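Local coordinates for protein putative ABC transporter subunit, substrate-binding component (Rhodopseudomonas palustris, PDB 4EVQ) that binds 4-hydroxybenzoate in the cleft between two lobes, probably as the solute-binding component of an ABC transporter for aromatic compounds, at residues A[70-75]-A[97-101]; A[89-93]-A[160-164]; A[240-244]-A[286-290]. One frame throughout, in Å; residues are numbered along the deposited sequence.

Interaction 1: A[70-75]-A[97-101]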
ATOM      1  N   ALA A  70      -3.493   4.089 -18.466  1.00 11.82           N
ATOM      2  CA  ALA A  70      -4.465   3.802 -17.442  1.00 12.43           C
ATOM      3  C   ALA A  70      -5.891   3.977 -17.921  1.00 11.27           C
ATOM      4  O   ALA A  70      -6.731   3.142 -17.626  1.00 12.47           O
ATOM      5  CB  ALA A  70      -4.210   4.668 -16.209  1.00 12.98           C
ATOM      6  N   THR A  71      -6.178   5.043 -18.652  1.00 12.83           N
ATOM      7  CA  THR A  71      -7.565   5.254 -19.122  1.00 14.36           C
ATOM      8  C   THR A  71      -8.027   4.144 -20.040  1.00 14.61           C
ATOM      9  O   THR A  71      -9.119   3.611 -19.891  1.00 15.25           O
ATOM     10  CB  THR A  71      -7.672   6.593 -19.820  1.00 16.83           C
ATOM     11  OG1 THR A  71      -7.479   7.609 -18.816  1.00 17.67           O
ATOM     12  CG2 THR A  71      -9.038   6.810 -20.507  1.00 20.70           C
ATOM     13  N   GLU A  72      -7.182   3.770 -20.987  1.00 15.29           N
ATOM     14  CA  GLU A  72      -7.592   2.774 -21.969  1.00 17.16           C
ATOM     15  C   GLU A  72      -7.729   1.387 -21.343  1.00 15.92           C
ATOM     16  O   GLU A  72      -8.634   0.631 -21.678  1.00 16.01           O
ATOM     17  CB  GLU A  72      -6.620   2.784 -23.157  1.00 19.50           C
ATOM     18  CG  GLU A  72      -5.243   2.243 -22.831  1.00 24.70           C
ATOM     19  CD  GLU A  72      -4.166   2.529 -23.872  1.00 28.59           C
ATOM     20  OE1 GLU A  72      -3.681   3.688 -23.952  1.00 29.28           O
ATOM     21  OE2 GLU A  72      -3.748   1.574 -24.570  1.00 31.48           O
ATOM     22  N   LEU A  73      -6.865   1.053 -20.392  1.00 13.64           N
ATOM     23  CA  LEU A  73      -6.951  -0.247 -19.718  1.00 13.46           C
ATOM     24  C   LEU A  73      -8.144  -0.333 -18.787  1.00 12.93           C
ATOM     25  O   LEU A  73      -8.842  -1.354 -18.754  1.00 14.75           O
ATOM     26  CB  LEU A  73      -5.642  -0.582 -19.014  1.00 13.00           C
ATOM     27  CG  LEU A  73      -4.464  -0.738 -19.981  1.00 13.11           C
ATOM     28  CD1 LEU A  73      -3.223  -0.978 -19.180  1.00 14.97           C
ATOM     29  CD2 LEU A  73      -4.700  -1.883 -20.989  1.00 14.80           C
ATOM     30  N   THR A  74      -8.434   0.751 -18.077  1.00 11.39           N
ATOM     31  CA  THR A  74      -9.615   0.790 -17.224  1.00 12.06           C
ATOM     32  C   THR A  74     -10.896   0.682 -18.049  1.00 13.64           C
ATOM     33  O   THR A  74     -11.802  -0.069 -17.703  1.00 14.51           O
ATOM     34  CB  THR A  74      -9.638   2.078 -16.401  1.00 11.45           C
ATOM     35  OG1 THR A  74      -8.453   2.155 -15.612  1.00 12.95           O
ATOM     36  CG2 THR A  74     -10.814   2.096 -15.449  1.00 13.32           C
ATOM     37  N   THR A  75     -10.935   1.382 -19.178  1.00 15.53           N
ATOM     38  CA  THR A  75     -12.082   1.286 -20.071  1.00 18.26           C
ATOM     39  C   THR A  75     -12.238  -0.136 -20.608  1.00 18.92           C
ATOM     40  O   THR A  75     -13.377  -0.636 -20.645  1.00 20.21           O
ATOM     41  CB  THR A  75     -11.944   2.307 -21.188  1.00 20.98           C
ATOM     42  OG1 THR A  75     -11.940   3.619 -20.597  1.00 23.26           O
ATOM     43  CG2 THR A  75     -13.110   2.203 -22.173  1.00 22.84           C
ATOM     44  N   ALA A  97      -6.063   7.810 -12.329  1.00 11.52           N
ATOM     45  CA  ALA A  97      -6.749   7.811 -13.616  1.00 11.55           C
ATOM     46  C   ALA A  97      -7.823   6.740 -13.641  1.00 11.44           C
ATOM     47  O   ALA A  97      -8.908   6.946 -14.219  1.00 13.50           O
ATOM     48  CB  ALA A  97      -5.712   7.571 -14.704  1.00 12.04           C
HETATM   49  N   MSE A  98      -7.555   5.610 -13.018  1.00  9.98           N
HETATM   50  CA  MSE A  98      -8.538   4.517 -12.946  1.00 10.36           C
HETATM   51  C   MSE A  98      -9.730   4.957 -12.143  1.00 10.29           C
HETATM   52  O   MSE A  98     -10.878   4.750 -12.574  1.00 10.40           O
HETATM   53  CB  MSE A  98      -7.880   3.283 -12.297  1.00 10.93           C
HETATM   54  CG  MSE A  98      -8.732   2.054 -12.282  1.00 11.85           C
HETATM   55 SE   MSE A  98      -8.223   0.744 -10.928  0.58 14.82          SE
HETATM   56  CE  MSE A  98      -9.050   1.664  -9.445  1.00 14.30           C
ATOM     57  N   VAL A  99      -9.519   5.519 -10.973  1.00 11.11           N
ATOM     58  CA  VAL A  99     -10.616   5.932 -10.109  1.00 10.95           C
ATOM     59  C   VAL A  99     -11.418   7.056 -10.739  1.00 11.47           C
ATOM     60  O   VAL A  99     -12.634   7.090 -10.568  1.00 12.13           O
ATOM     61  CB  VAL A  99     -10.073   6.359  -8.731  1.00 10.99           C
ATOM     62  CG1 VAL A  99     -11.155   7.070  -7.912  1.00 12.64           C
ATOM     63  CG2 VAL A  99      -9.555   5.173  -8.002  1.00 12.16           C
ATOM     64  N   LYS A 100     -10.798   7.921 -11.533  1.00 12.56           N
ATOM     65  CA  LYS A 100     -11.530   8.999 -12.169  1.00 12.78           C
ATOM     66  C   LYS A 100     -12.637   8.418 -13.039  1.00 13.58           C
ATOM     67  O   LYS A 100     -13.752   8.955 -13.098  1.00 15.66           O
ATOM     68  CB  LYS A 100     -10.597   9.884 -12.998  1.00 13.67           C
ATOM     69  CG  LYS A 100     -11.270  11.031 -13.669  1.00 16.60           C
ATOM     70  CD  LYS A 100     -10.237  11.975 -14.331  1.00 19.77           C
ATOM     71  CE  LYS A 100     -10.955  13.181 -14.993  1.00 24.27           C
ATOM     72  NZ  LYS A 100      -9.967  14.150 -15.537  1.00 28.00           N
ATOM     73  N   ILE A 101     -12.369   7.357 -13.778  1.00 12.50           N
ATOM     74  CA  ILE A 101     -13.392   6.673 -14.577  1.00 13.37           C
ATOM     75  C   ILE A 101     -14.329   5.861 -13.724  1.00 12.69           C
ATOM     76  O   ILE A 101     -15.542   5.906 -13.894  1.00 13.19           O
ATOM     77  CB  ILE A 101     -12.664   5.720 -15.562  1.00 13.45           C
ATOM     78  CG1 ILE A 101     -11.824   6.528 -16.541  1.00 15.71           C
ATOM     79  CG2 ILE A 101     -13.648   4.825 -16.296  1.00 13.95           C
ATOM     80  CD1 ILE A 101     -10.833   5.739 -17.276  1.00 16.91           C
TER
HETATM   81  O   HOH W   1      -8.874   8.626 -16.432  1.00 19.34           O
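Thr74 lies across Met98, a selenomethionine in this crystal, with the two side chains at about a right angle. Its OG1 comes to 3.3 Å from Met98 CG, and its methyl CG2 rests on the same carbon, so the contact is with the root of the chain; the selenium end leads away from helix 70-75. OG1 sits beside the Thr74 backbone N (chi1 -58°), leaving CG2 anti to it, and turns back to its own helix, where it donates to Ala70 O at 2.8 Å. Thr74 N reaches the same carbonyl from the opposite face of its plane, giving that oxygen two donors. Ile101 enters from the other helix with CD1 leading. This one methyl meets Thr71 CG2 at 3.8 Å and Thr74 CB at 3.9 Å. The Ile101 and Thr71 side chains cross at about a right angle. One turn back from Thr74, two methyls simply touch, Ala70 CB to Ala97 CB at 3.6 Å. On the more exposed flank a water lies 2.9 Å from Thr71 OG1 and donates to Ala97 O. Leu22 of strand 17-23 is touched by both Thr74 and Met98. The two axes, 8.8 Å apart and crossing at -47°, belong to neighbouring helices on one face of a mainly parallel sheet, each the helix of a beta-alpha-beta crossover in a Rossmann-like lobe of a periplasmic binding protein.

Interaction 2: A[89-93]-A[160-164]. With PHB (p-hydroxybenzoic acid), chain H.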
ATOM      1  N   THR A  89      -5.056  -0.141  -8.189  1.00  8.48           N
ATOM      2  CA  THR A  89      -3.836  -0.786  -8.608  1.00  7.76           C
ATOM      3  C   THR A  89      -2.715  -0.420  -7.625  1.00  7.23           C
ATOM      4  O   THR A  89      -3.008   0.016  -6.490  1.00  8.58           O
ATOM      5  CB  THR A  89      -3.516  -0.394 -10.034  1.00 10.49           C
ATOM      6  OG1 THR A  89      -2.301  -1.079 -10.464  1.00 10.99           O
ATOM      7  CG2 THR A  89      -3.318   1.101 -10.196  1.00 11.64           C
ATOM      8  N   VAL A  90      -1.460  -0.582  -8.017  1.00  7.83           N
ATOM      9  CA  VAL A  90      -0.296  -0.244  -7.193  1.00  7.07           C
ATOM     10  C   VAL A  90       0.187   1.167  -7.294  1.00  7.50           C
ATOM     11  O   VAL A  90       0.334   1.837  -6.279  1.00  8.00           O
ATOM     12  CB  VAL A  90       0.867  -1.224  -7.513  1.00  7.38           C
ATOM     13  CG1 VAL A  90       2.183  -0.794  -6.865  1.00  8.19           C
ATOM     14  CG2 VAL A  90       0.500  -2.646  -7.046  1.00  8.25           C
ATOM     15  N   HIS A  91       0.438   1.638  -8.501  1.00  7.53           N
ATOM     16  CA  HIS A  91       1.054   2.954  -8.753  1.00  7.36           C
ATOM     17  C   HIS A  91       0.003   4.065  -8.676  1.00  6.64           C
ATOM     18  O   HIS A  91      -1.037   3.972  -9.318  1.00  7.84           O
ATOM     19  CB  HIS A  91       1.706   2.874 -10.143  1.00  8.04           C
ATOM     20  CG  HIS A  91       2.471   4.091 -10.576  1.00  8.66           C
ATOM     21  ND1 HIS A  91       1.865   5.274 -10.942  1.00  9.51           N
ATOM     22  CD2 HIS A  91       3.787   4.252 -10.841  1.00  9.15           C
ATOM     23  CE1 HIS A  91       2.781   6.125 -11.372  1.00  9.19           C
ATOM     24  NE2 HIS A  91       3.961   5.537 -11.301  1.00 10.05           N
ATOM     25  N   SER A  92       0.265   5.071  -7.866  1.00  7.06           N
ATOM     26  CA  SER A  92      -0.706   6.124  -7.618  1.00  7.83           C
ATOM     27  C   SER A  92      -1.122   6.890  -8.841  1.00  8.00           C
ATOM     28  O   SER A  92      -2.255   7.334  -8.918  1.00  8.96           O
ATOM     29  CB  SER A  92      -0.171   7.129  -6.602  1.00  8.43           C
ATOM     30  OG  SER A  92      -0.309   6.695  -5.272  1.00  7.87           O
ATOM     31  N   GLY A  93      -0.219   7.103  -9.786  1.00  8.46           N
ATOM     32  CA  GLY A  93      -0.600   7.802 -11.002  1.00  8.92           C
ATOM     33  C   GLY A  93      -1.579   6.984 -11.853  1.00  9.65           C
ATOM     34  O   GLY A  93      -2.547   7.546 -12.380  1.00 10.99           O
ATOM     35  N   LYS A 160      10.421  10.508  -8.331  1.00  8.11           N
ATOM     36  CA  LYS A 160       9.703  11.685  -8.766  1.00  9.64           C
ATOM     37  C   LYS A 160       8.359  11.288  -9.426  1.00  9.31           C
ATOM     38  O   LYS A 160       8.189  11.292 -10.638  1.00 10.64           O
ATOM     39  CB  LYS A 160      10.555  12.529  -9.692  1.00 11.91           C
ATOM     40  CG  LYS A 160       9.952  13.924  -9.952  1.00 16.70           C
ATOM     41  CD  LYS A 160      10.852  14.899 -10.664  1.00 21.45           C
ATOM     42  CE  LYS A 160      10.064  16.174 -10.950  1.00 25.60           C
ATOM     43  NZ  LYS A 160       8.974  15.991 -11.949  1.00 30.14           N
ATOM     44  N   TYR A 161       7.406  10.923  -8.588  1.00  7.45           N
ATOM     45  CA  TYR A 161       6.043  10.734  -9.033  1.00  7.94           C
ATOM     46  C   TYR A 161       5.149  10.942  -7.812  1.00  8.05           C
ATOM     47  O   TYR A 161       5.643  11.082  -6.699  1.00  8.38           O
ATOM     48  CB  TYR A 161       5.809   9.397  -9.758  1.00  8.45           C
ATOM     49  CG  TYR A 161       5.551   8.185  -8.874  1.00  7.92           C
ATOM     50  CD1 TYR A 161       6.591   7.558  -8.251  1.00  8.40           C
ATOM     51  CD2 TYR A 161       4.276   7.632  -8.721  1.00  7.17           C
ATOM     52  CE1 TYR A 161       6.389   6.418  -7.487  1.00  9.06           C
ATOM     53  CE2 TYR A 161       4.074   6.520  -7.966  1.00  7.88           C
ATOM     54  CZ  TYR A 161       5.123   5.902  -7.347  1.00  7.14           C
ATOM     55  OH  TYR A 161       4.935   4.774  -6.605  1.00  7.64           O
ATOM     56  N   ALA A 162       3.836  10.856  -8.016  1.00  9.28           N
ATOM     57  CA  ALA A 162       2.866  11.257  -6.990  1.00  9.98           C
ATOM     58  C   ALA A 162       3.081  10.610  -5.646  1.00  8.54           C
ATOM     59  O   ALA A 162       2.945  11.258  -4.632  1.00  9.74           O
ATOM     60  CB  ALA A 162       1.427  11.032  -7.477  1.00 13.68           C
ATOM     61  N   ALA A 163       3.340   9.314  -5.615  1.00  8.60           N
ATOM     62  CA  ALA A 163       3.405   8.657  -4.343  1.00  8.77           C
ATOM     63  C   ALA A 163       4.591   9.127  -3.547  1.00  9.18           C
ATOM     64  O   ALA A 163       4.490   9.339  -2.324  1.00  8.66           O
ATOM     65  CB  ALA A 163       3.402   7.143  -4.466  1.00  9.34           C
ATOM     66  N   GLY A 164       5.735   9.255  -4.209  1.00  8.94           N
ATOM     67  CA  GLY A 164       6.914   9.755  -3.511  1.00 10.00           C
ATOM     68  C   GLY A 164       6.685  11.179  -3.050  1.00  8.94           C
ATOM     69  O   GLY A 164       6.984  11.528  -1.896  1.00  9.42           O
TER
HETATM   70  C1' PHB H 406       2.018   4.128  -4.957  1.00  6.09           C
HETATM   71  O1' PHB H 406       2.382   4.507  -6.094  1.00  6.61           O
HETATM   72  O2' PHB H 406       0.949   4.579  -4.384  1.00  7.16           O
HETATM   73  C1  PHB H 406       2.777   3.122  -4.186  1.00  5.93           C
HETATM   74  C2  PHB H 406       3.598   2.220  -4.864  1.00  6.44           C
HETATM   75  C3  PHB H 406       4.328   1.287  -4.146  1.00  6.91           C
HETATM   76  C4  PHB H 406       4.253   1.269  -2.792  1.00  6.92           C
HETATM   77  C5  PHB H 406       3.428   2.137  -2.100  1.00  6.17           C
HETATM   78  C6  PHB H 406       2.715   3.053  -2.814  1.00  6.48           C
HETATM   79  O4  PHB H 406       4.958   0.372  -2.077  1.00 13.73           O
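His91 lays its imidazole over the phenol ring of Tyr161 in an offset stack, centroids 4.2 Å apart and planes tilted by 22°. Tyr161 CE2 stands over the centre of the imidazole, while CD2 comes to 3.3 Å from His91 NE2. CG of His91 is anti to the backbone N (chi1 -177°), which carries the ring out to the tyrosine and still lets ND1 accept a weak capping bond from Gly93 N. The phenol is held at its edge too: Tyr161 OH donates to PHB O1' at 2.6 Å, with that oxygen in the plane of the ring, and Tyr29 OH is a further partner of the hydroxyl. Ser92 takes both carboxylate oxygens, its N giving to O1' at 2.8 Å and its OG to O2' at 2.6 Å. With an alanine in place of His91, one face of the Tyr161 ring would probably lose its stacking partner and the helix start its weak side-chain cap, leaving the phenol freer to turn off the ligand. Gly115 N and Ser215 OG are also hydrogen-bonded to the ligand. The carboxylate is thus met by uncharged donors, Ser92 at the start of helix 92-105 and Tyr161 just before helix 162-177; the positive end of the helix 92-105 dipole probably helps to offset its charge.

Interaction 3: A[240-244]-A[286-290]. With PHB (p-hydroxybenzoic acid), chain H.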
ATOM      1  N   PHE A 240       7.056   0.267   3.094  1.00  6.93           N
ATOM      2  CA  PHE A 240       7.262  -0.197   1.728  1.00  6.08           C
ATOM      3  C   PHE A 240       8.743  -0.310   1.394  1.00  7.57           C
ATOM      4  O   PHE A 240       9.121  -1.055   0.493  1.00  9.03           O
ATOM      5  CB  PHE A 240       6.559   0.720   0.721  1.00  6.34           C
ATOM      6  CG  PHE A 240       5.205   1.145   1.163  1.00  6.39           C
ATOM      7  CD1 PHE A 240       4.204   0.209   1.301  1.00  6.40           C
ATOM      8  CD2 PHE A 240       4.961   2.456   1.534  1.00  7.02           C
ATOM      9  CE1 PHE A 240       2.972   0.590   1.780  1.00  7.62           C
ATOM     10  CE2 PHE A 240       3.710   2.819   2.051  1.00  7.42           C
ATOM     11  CZ  PHE A 240       2.740   1.890   2.175  1.00  8.00           C
ATOM     12  N   LEU A 241       9.580   0.466   2.089  1.00  7.12           N
ATOM     13  CA  LEU A 241      11.028   0.485   1.825  1.00  6.72           C
ATOM     14  C   LEU A 241      11.628  -0.881   2.108  1.00  7.72           C
ATOM     15  O   LEU A 241      12.601  -1.234   1.471  1.00 10.70           O
ATOM     16  CB  LEU A 241      11.646   1.532   2.742  1.00  8.34           C
ATOM     17  CG  LEU A 241      13.155   1.709   2.632  1.00  9.31           C
ATOM     18  CD1 LEU A 241      13.559   2.178   1.248  1.00 11.04           C
ATOM     19  CD2 LEU A 241      13.650   2.684   3.712  1.00 11.29           C
ATOM     20  N   THR A 242      11.087  -1.655   3.055  1.00  7.04           N
ATOM     21  CA  THR A 242      11.640  -2.950   3.400  1.00  9.33           C
ATOM     22  C   THR A 242      10.758  -4.148   3.092  1.00  9.33           C
ATOM     23  O   THR A 242      11.256  -5.275   3.003  1.00  9.16           O
ATOM     24  CB  THR A 242      12.077  -2.986   4.885  1.00  9.84           C
ATOM     25  OG1 THR A 242      10.942  -2.752   5.750  1.00 11.06           O
ATOM     26  CG2 THR A 242      13.099  -1.918   5.176  1.00 10.65           C
ATOM     27  N   ASP A 243       9.438  -3.932   2.954  1.00  9.61           N
ATOM     28  CA  ASP A 243       8.576  -5.088   2.790  1.00  9.57           C
ATOM     29  C   ASP A 243       8.828  -5.843   1.482  1.00 10.11           C
ATOM     30  O   ASP A 243       8.848  -5.262   0.415  1.00 10.97           O
ATOM     31  CB  ASP A 243       7.097  -4.698   2.901  1.00  9.66           C
ATOM     32  CG  ASP A 243       6.523  -4.982   4.282  1.00  9.82           C
ATOM     33  OD1 ASP A 243       7.160  -4.598   5.291  1.00 10.56           O
ATOM     34  OD2 ASP A 243       5.414  -5.596   4.375  1.00  9.82           O
ATOM     35  N   GLY A 244       9.043  -7.143   1.611  1.00  8.98           N
ATOM     36  CA  GLY A 244       9.301  -8.011   0.492  1.00  9.44           C
ATOM     37  C   GLY A 244      10.744  -8.201   0.111  1.00 10.20           C
ATOM     38  O   GLY A 244      11.011  -9.058  -0.719  1.00 13.60           O
ATOM     39  N   PRO A 286       3.987 -13.661   3.717  1.00 10.43           N
ATOM     40  CA  PRO A 286       3.278 -12.549   3.098  1.00  9.54           C
ATOM     41  C   PRO A 286       3.797 -11.219   3.584  1.00  9.10           C
ATOM     42  O   PRO A 286       4.220 -11.110   4.730  1.00 11.00           O
ATOM     43  CB  PRO A 286       1.848 -12.746   3.550  1.00  9.68           C
ATOM     44  CG  PRO A 286       1.972 -13.474   4.874  1.00 10.89           C
ATOM     45  CD  PRO A 286       3.224 -14.306   4.782  1.00 10.26           C
ATOM     46  N   ASP A 287       3.792 -10.222   2.724  1.00  8.13           N
ATOM     47  CA  ASP A 287       4.090  -8.848   3.123  1.00  8.48           C
ATOM     48  C   ASP A 287       2.830  -8.011   3.085  1.00  7.85           C
ATOM     49  O   ASP A 287       1.706  -8.527   2.892  1.00  8.02           O
ATOM     50  CB  ASP A 287       5.229  -8.267   2.287  1.00  9.93           C
ATOM     51  CG  ASP A 287       4.903  -8.178   0.840  1.00 11.46           C
ATOM     52  OD1 ASP A 287       3.747  -8.303   0.443  1.00 11.35           O
ATOM     53  OD2 ASP A 287       5.843  -7.993   0.021  1.00 16.34           O
ATOM     54  N   VAL A 288       2.991  -6.713   3.284  1.00  6.54           N
ATOM     55  CA  VAL A 288       1.825  -5.817   3.394  1.00  5.94           C
ATOM     56  C   VAL A 288       0.978  -5.859   2.148  1.00  6.47           C
ATOM     57  O   VAL A 288      -0.245  -5.686   2.235  1.00  6.80           O
ATOM     58  CB  VAL A 288       2.276  -4.365   3.742  1.00  7.15           C
ATOM     59  CG1 VAL A 288       3.033  -3.702   2.598  1.00  7.20           C
ATOM     60  CG2 VAL A 288       1.086  -3.515   4.224  1.00  7.98           C
ATOM     61  N   PHE A 289       1.581  -6.044   0.972  1.00  6.73           N
ATOM     62  CA  PHE A 289       0.837  -6.058  -0.272  1.00  6.45           C
ATOM     63  C   PHE A 289      -0.058  -7.260  -0.320  1.00  6.43           C
ATOM     64  O   PHE A 289      -1.251  -7.161  -0.724  1.00  7.15           O
ATOM     65  CB  PHE A 289       1.836  -5.989  -1.437  1.00  7.54           C
ATOM     66  CG  PHE A 289       2.822  -4.866  -1.279  1.00  7.42           C
ATOM     67  CD1 PHE A 289       2.432  -3.560  -1.419  1.00  7.85           C
ATOM     68  CD2 PHE A 289       4.153  -5.127  -1.008  1.00  6.98           C
ATOM     69  CE1 PHE A 289       3.319  -2.512  -1.216  1.00  6.89           C
ATOM     70  CE2 PHE A 289       5.059  -4.124  -0.846  1.00  7.57           C
ATOM     71  CZ  PHE A 289       4.654  -2.820  -0.933  1.00  7.83           C
ATOM     72  N   ALA A 290       0.444  -8.418   0.101  1.00  7.17           N
ATOM     73  CA  ALA A 290      -0.403  -9.604   0.210  1.00  7.93           C
ATOM     74  C   ALA A 290      -1.546  -9.418   1.190  1.00  7.37           C
ATOM     75  O   ALA A 290      -2.677  -9.843   0.903  1.00  8.04           O
ATOM     76  CB  ALA A 290       0.423 -10.796   0.593  1.00  9.30           C
TER
HETATM   77  C1' PHB H 406       2.018   4.128  -4.957  1.00  6.09           C
HETATM   78  O1' PHB H 406       2.382   4.507  -6.094  1.00  6.61           O
HETATM   79  O2' PHB H 406       0.949   4.579  -4.384  1.00  7.16           O
HETATM   80  C1  PHB H 406       2.777   3.122  -4.186  1.00  5.93           C
HETATM   81  C2  PHB H 406       3.598   2.220  -4.864  1.00  6.44           C
HETATM   82  C3  PHB H 406       4.328   1.287  -4.146  1.00  6.91           C
HETATM   83  C4  PHB H 406       4.253   1.269  -2.792  1.00  6.92           C
HETATM   84  C5  PHB H 406       3.428   2.137  -2.100  1.00  6.17           C
HETATM   85  C6  PHB H 406       2.715   3.053  -2.814  1.00  6.48           C
HETATM   86  O4  PHB H 406       4.958   0.372  -2.077  1.00 13.73           O
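Phe240 comes first, its ring edge turned to Phe289: CD1 of Phe240 lies 3.8 Å from Phe289 CZ, which sits near the plane of the Phe240 ring. With CG beside the backbone N, Phe240 also presents one face to p-hydroxybenzoate, whose C5 stands over the ring centre, and its CB lies 3.2 Å from PHB O4. Phe289 meets that same O4 with its edge, CZ at 3.4 Å, so two phenylalanines enclose the phenol end of the ligand from different directions. Val288 CG1 adds a looser touch on Phe240 CD1 at 4.3 Å. The chain then passes on to Asp243, whose OD2 accepts from Val288 N at 2.9 Å, an N-H...O angle of 153°, met nearly in line with the C-O bond. Its other oxygen, OD1, forms a salt bridge with Arg348. At Gly244 the bare CA lies 3.5 Å from Asp287 OD2, and a side chain here would run into that oxygen. Asp287 itself is the N-cap of helix 288-306, OD1 taking weak bonds from Phe289 N and Ala290 N. Two carboxylates therefore share the N-H groups of the helix's first turn, with Asp243 OD2 and Asp287 OD2 5.0 Å apart; the positive helix end and Arg348 probably ease the repulsion between these like charges.

In the fold
Interactions 1 and 2 share helix 92-105 and touch where Met98 SE packs on Thr89 N at 4.3 Å; their centres are 15 Å apart. Their segments alternate along the chain, and interaction 3 opens only after both have closed. Interaction 1 lies within the lobe built on the sheet holding strand 17-23. Interaction 2 reaches from that lobe to residues 160-164, which follow strand 153-159 of the other sheet. Interaction 3 joins the loop after strand 235-238 of that second sheet to helix 288-306, which packs beside helix 30-46. Interactions 2 and 3, centres 16 Å apart, hold the carboxylate and phenol ends of one ligand, consistent with a closed, two-lobed binding protein shut round its cargo.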